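Local coordinates for protein nicotinate phosphoribosyltransferase (Vibrio cholerae, PDB 4HL7) that probably catalyses the ATP-dependent synthesis of nicotinate ribonucleotide from nicotinate and 5-phosphoribosyl 1-diphosphate, a step of NAD biosynthesis, at residues F8-D18 / L134-R145. Residues are numbered along the deposited sequence; the frame is centred on the assembly and turned at random.
Sequences FSPHIIRSLLD and LVMAIVSEVRSR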
loop_
_atom_site.group_PDB
_atom_site.type_symbol
_atom_site.label_atom_id
_atom_site.label_comp_id
_atom_site.label_asym_id
_atom_site.label_seq_id
_atom_site.Cartn_x
_atom_site.Cartn_y
_atom_site.Cartn_z
ATOM N N PHE A 8 -2.865 -7.708 21.927
ATOM C CA PHE A 8 -2.953 -6.257 21.723
ATOM C C PHE A 8 -1.981 -5.544 22.654
ATOM O O PHE A 8 -2.025 -5.779 23.871
ATOM C CB PHE A 8 -4.350 -5.770 22.034
ATOM C CG PHE A 8 -5.418 -6.426 21.231
ATOM C CD1 PHE A 8 -6.342 -7.266 21.851
ATOM C CD2 PHE A 8 -5.507 -6.206 19.851
ATOM C CE1 PHE A 8 -7.359 -7.890 21.114
ATOM C CE2 PHE A 8 -6.523 -6.805 19.103
ATOM C CZ PHE A 8 -7.441 -7.672 19.747
ATOM N N SER A 9 -1.095 -4.694 22.101
ATOM C CA SER A 9 -0.278 -3.825 22.974
ATOM C C SER A 9 -1.119 -2.644 23.487
ATOM O O SER A 9 -2.245 -2.391 22.968
ATOM C CB SER A 9 0.953 -3.300 22.219
ATOM O OG SER A 9 0.590 -2.749 20.933
ATOM N N PRO A 10 -0.566 -1.851 24.445
ATOM C CA PRO A 10 -1.385 -0.751 24.913
ATOM C C PRO A 10 -1.699 0.261 23.830
ATOM O O PRO A 10 -2.774 0.847 23.823
ATOM C CB PRO A 10 -0.529 -0.120 26.039
ATOM C CG PRO A 10 0.366 -1.204 26.501
ATOM C CD PRO A 10 0.666 -2.016 25.255
ATOM N N HIS A 11 -0.777 0.439 22.892
ATOM C CA HIS A 11 -0.948 1.439 21.834
ATOM C C HIS A 11 -1.179 0.742 20.494
ATOM O O HIS A 11 -0.520 -0.257 20.186
ATOM C CB HIS A 11 0.278 2.363 21.803
ATOM C CG HIS A 11 1.611 1.627 21.867
ATOM N ND1 HIS A 11 1.708 0.303 22.180
ATOM C CD2 HIS A 11 2.926 2.071 21.642
ATOM C CE1 HIS A 11 3.006 -0.082 22.148
ATOM N NE2 HIS A 11 3.755 0.995 21.814
ATOM N N ILE A 12 -2.174 1.223 19.745
ATOM C CA ILE A 12 -2.482 0.728 18.382
ATOM C C ILE A 12 -1.358 1.230 17.450
ATOM O O ILE A 12 -0.628 0.438 16.874
ATOM C CB ILE A 12 -3.901 1.203 17.937
ATOM C CG1 ILE A 12 -4.968 0.525 18.838
ATOM C CG2 ILE A 12 -4.100 0.984 16.426
ATOM C CD1 ILE A 12 -6.396 0.923 18.522
ATOM N N ILE A 13 -1.190 2.534 17.371
ATOM C CA ILE A 13 -0.132 3.116 16.549
ATOM C C ILE A 13 1.116 3.330 17.424
ATOM O O ILE A 13 1.048 3.934 18.502
ATOM C CB ILE A 13 -0.588 4.440 15.887
ATOM C CG1 ILE A 13 -1.868 4.196 15.022
ATOM C CG2 ILE A 13 0.564 5.076 15.119
ATOM C CD1 ILE A 13 -1.682 3.288 13.812
ATOM N N ARG A 14 2.249 2.829 16.971
ATOM C CA ARG A 14 3.408 2.731 17.864
ATOM C C ARG A 14 4.269 4.001 17.851
ATOM O O ARG A 14 4.966 4.266 18.800
ATOM C CB ARG A 14 4.203 1.532 17.446
ATOM C CG ARG A 14 3.331 0.295 17.620
ATOM C CD ARG A 14 4.050 -0.736 18.322
ATOM N NE ARG A 14 3.164 -1.821 18.743
ATOM C CZ ARG A 14 3.635 -2.943 19.233
ATOM N NH1 ARG A 14 4.956 -3.093 19.350
ATOM N NH2 ARG A 14 2.805 -3.911 19.602
ATOM N N SER A 15 4.224 4.731 16.748
ATOM C CA SER A 15 5.025 5.971 16.526
ATOM C C SER A 15 4.617 6.504 15.169
ATOM O O SER A 15 3.866 5.836 14.442
ATOM C CB SER A 15 6.536 5.696 16.534
ATOM O OG SER A 15 7.007 5.112 15.307
ATOM N N LEU A 16 5.116 7.683 14.783
ATOM C CA LEU A 16 4.774 8.191 13.439
ATOM C C LEU A 16 5.642 7.531 12.370
ATOM O O LEU A 16 5.562 7.891 11.175
ATOM C CB LEU A 16 4.909 9.734 13.372
ATOM C CG LEU A 16 3.773 10.595 13.977
ATOM C CD1 LEU A 16 4.036 12.075 13.725
ATOM C CD2 LEU A 16 2.378 10.200 13.462
ATOM N N LEU A 17 6.486 6.569 12.778
ATOM C CA LEU A 17 7.174 5.692 11.796
ATOM C C LEU A 17 6.409 4.358 11.556
ATOM O O LEU A 17 6.755 3.564 10.636
ATOM C CB LEU A 17 8.617 5.361 12.298
ATOM C CG LEU A 17 9.588 6.565 12.328
ATOM C CD1 LEU A 17 10.966 6.055 12.745
ATOM C CD2 LEU A 17 9.639 7.223 10.942
ATOM N N ASP A 18 5.369 4.130 12.377
ATOM C CA ASP A 18 4.531 2.932 12.265
ATOM C C ASP A 18 3.543 3.057 11.122
ATOM O O ASP A 18 2.308 3.191 11.354
ATOM C CB ASP A 18 3.781 2.726 13.587
ATOM C CG ASP A 18 3.054 1.393 13.665
ATOM O OD1 ASP A 18 3.261 0.508 12.810
ATOM O OD2 ASP A 18 2.214 1.253 14.561
ATOM N N LEU A 134 -2.219 4.774 8.854
ATOM C CA LEU A 134 -2.522 4.922 10.282
ATOM C C LEU A 134 -4.018 4.700 10.496
ATOM O O LEU A 134 -4.430 4.014 11.441
ATOM C CB LEU A 134 -2.138 6.321 10.807
ATOM C CG LEU A 134 -0.669 6.685 10.608
ATOM C CD1 LEU A 134 -0.411 8.164 10.959
ATOM C CD2 LEU A 134 0.236 5.723 11.371
ATOM N N VAL A 135 -4.827 5.319 9.638
ATOM C CA VAL A 135 -6.273 5.174 9.760
ATOM C C VAL A 135 -6.656 3.725 9.465
ATOM O O VAL A 135 -7.440 3.147 10.181
ATOM C CB VAL A 135 -7.058 6.183 8.847
ATOM C CG1 VAL A 135 -8.577 5.890 8.887
ATOM C CG2 VAL A 135 -6.788 7.639 9.280
HETATM N N MSE A 136 -6.069 3.117 8.434
HETATM C CA MSE A 136 -6.448 1.690 8.106
HETATM C C MSE A 136 -6.094 0.792 9.237
HETATM O O MSE A 136 -6.908 -0.026 9.617
HETATM C CB MSE A 136 -5.807 1.274 6.768
HETATM C CG MSE A 136 -6.497 2.060 5.701
HETATM SE SE MSE A 136 -5.550 1.675 3.997
HETATM C CE MSE A 136 -6.175 -0.188 3.766
ATOM N N ALA A 137 -4.917 1.013 9.876
ATOM C CA ALA A 137 -4.427 0.161 11.003
ATOM C C ALA A 137 -5.278 0.301 12.236
ATOM O O ALA A 137 -5.514 -0.681 12.986
ATOM C CB ALA A 137 -2.963 0.439 11.332
ATOM N N ILE A 138 -5.752 1.531 12.430
ATOM C CA ILE A 138 -6.621 1.837 13.542
ATOM C C ILE A 138 -7.971 1.142 13.326
ATOM O O ILE A 138 -8.455 0.496 14.213
ATOM C CB ILE A 138 -6.829 3.383 13.639
ATOM C CG1 ILE A 138 -5.607 4.031 14.348
ATOM C CG2 ILE A 138 -8.141 3.696 14.406
ATOM C CD1 ILE A 138 -5.529 5.554 14.103
ATOM N N VAL A 139 -8.586 1.323 12.160
ATOM C CA VAL A 139 -9.900 0.692 11.927
ATOM C C VAL A 139 -9.804 -0.833 12.033
ATOM O O VAL A 139 -10.611 -1.448 12.689
ATOM C CB VAL A 139 -10.537 1.074 10.573
ATOM C CG1 VAL A 139 -11.885 0.355 10.366
ATOM C CG2 VAL A 139 -10.779 2.586 10.501
ATOM N N SER A 140 -8.775 -1.412 11.408
ATOM C CA SER A 140 -8.498 -2.848 11.580
ATOM C C SER A 140 -8.401 -3.304 13.005
ATOM O O SER A 140 -9.147 -4.226 13.417
ATOM C CB SER A 140 -7.250 -3.293 10.771
ATOM O OG SER A 140 -7.200 -4.719 10.767
ATOM N N GLU A 141 -7.524 -2.666 13.780
ATOM C CA GLU A 141 -7.284 -3.084 15.156
ATOM C C GLU A 141 -8.447 -2.817 16.136
ATOM O O GLU A 141 -8.636 -3.594 17.092
ATOM C CB GLU A 141 -5.968 -2.513 15.709
ATOM C CG GLU A 141 -5.724 -3.052 17.117
ATOM C CD GLU A 141 -4.314 -2.933 17.609
ATOM O OE1 GLU A 141 -4.133 -3.117 18.836
ATOM O OE2 GLU A 141 -3.403 -2.629 16.815
ATOM N N VAL A 142 -9.141 -1.679 15.985
ATOM C CA VAL A 142 -10.327 -1.439 16.788
ATOM C C VAL A 142 -11.342 -2.557 16.589
ATOM O O VAL A 142 -11.891 -3.119 17.569
ATOM C CB VAL A 142 -10.942 -0.065 16.477
ATOM C CG1 VAL A 142 -12.346 0.048 17.058
ATOM C CG2 VAL A 142 -10.045 1.031 17.045
ATOM N N ARG A 143 -11.510 -2.965 15.341
ATOM C CA ARG A 143 -12.421 -4.064 15.030
ATOM C C ARG A 143 -11.953 -5.366 15.704
ATOM O O ARG A 143 -12.761 -6.104 16.266
ATOM C CB ARG A 143 -12.526 -4.223 13.502
ATOM C CG ARG A 143 -13.550 -5.237 13.033
ATOM C CD ARG A 143 -12.875 -6.542 12.607
ATOM N NE ARG A 143 -13.741 -7.363 11.742
ATOM C CZ ARG A 143 -13.318 -8.413 11.043
ATOM N NH1 ARG A 143 -12.042 -8.790 11.105
ATOM N NH2 ARG A 143 -14.167 -9.068 10.255
ATOM N N SER A 144 -10.656 -5.650 15.636
ATOM C CA SER A 144 -10.105 -6.785 16.355
ATOM C C SER A 144 -10.410 -6.731 17.839
ATOM O O SER A 144 -10.933 -7.704 18.386
ATOM C CB SER A 144 -8.588 -6.929 16.141
ATOM O OG SER A 144 -8.304 -7.048 14.732
ATOM N N ARG A 145 -10.082 -5.599 18.487
ATOM C CA ARG A 145 -10.355 -5.407 19.929
ATOM C C ARG A 145 -11.801 -5.552 20.286
ATOM O O ARG A 145 -12.141 -6.061 21.409
ATOM C CB ARG A 145 -9.861 -4.019 20.356
ATOM C CG ARG A 145 -8.360 -3.982 20.416
ATOM C CD ARG A 145 -7.842 -2.550 20.404
ATOM N NE ARG A 145 -6.373 -2.526 20.465
ATOM C CZ ARG A 145 -5.666 -1.984 21.442
ATOM N NH1 ARG A 145 -6.290 -1.470 22.507
ATOM N NH2 ARG A 145 -4.330 -1.997 21.379
HETATM O O HOH W 1 -1.588 -4.089 19.312
#
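Arg145 runs out from helix 131-147 between Phe8 and Ile12. Its CG sits over the Phe8 ring, 3.6 Å from the centroid and 12° off the normal, a CH-pi contact; Ser144 CB meets the same ring at its edge. The chain is extended from CG to NE, and the guanidinium beyond it is turned well out of the plane of the ring. There Ile12 CG1 covers one face, 3.6 Å from Arg145 NH2, and Phe8 CB lies over the opposite face. Arg145 NH2 also reaches Ser9 O of the N-terminal segment at 2.7 Å, a weak hydrogen bond bent to 126°.

The guanidinium is also held by Glu141, one helical turn back. Arg145 approaches it side-on, and NE and NH2 both bond to the single atom Glu141 OE1, on its anti side and from one face of the carboxylate. A water donates to OE1 as well and accepts from Ser9 N, so both the N-H and the C=O of Ser9 are tied to this ion pair. Glu141 OE2 turns to the backbone N of Ser192, while Ile12 CG2 packs 3.7 Å from Glu141 OE2.

Farther along, the contact is hydrophobic. Ile12 CD1 touches Val142 CG2, and Ile13 crosses Ile138 and Leu134 at about right angles. With Ile13 CG1 opposite its own carbonyl carbon (chi1 -57°), that atom is set 3.8 Å from Ile138 CG1, and CD1 reaches Ala137 CB and Leu134 O. At the far end Leu134 CD2 comes to 3.3 Å from Asp18 O, while the Asp18 carboxylate holds Arg189 and Arg14 N.

The irregular segment leading to helix 21-33 is thus laid along a helix of the N-terminal domain. Glu141, buried, has OE1 gripped by Arg145 and the water and OE2 by Ser192 N, which would probably stabilise its negative charge.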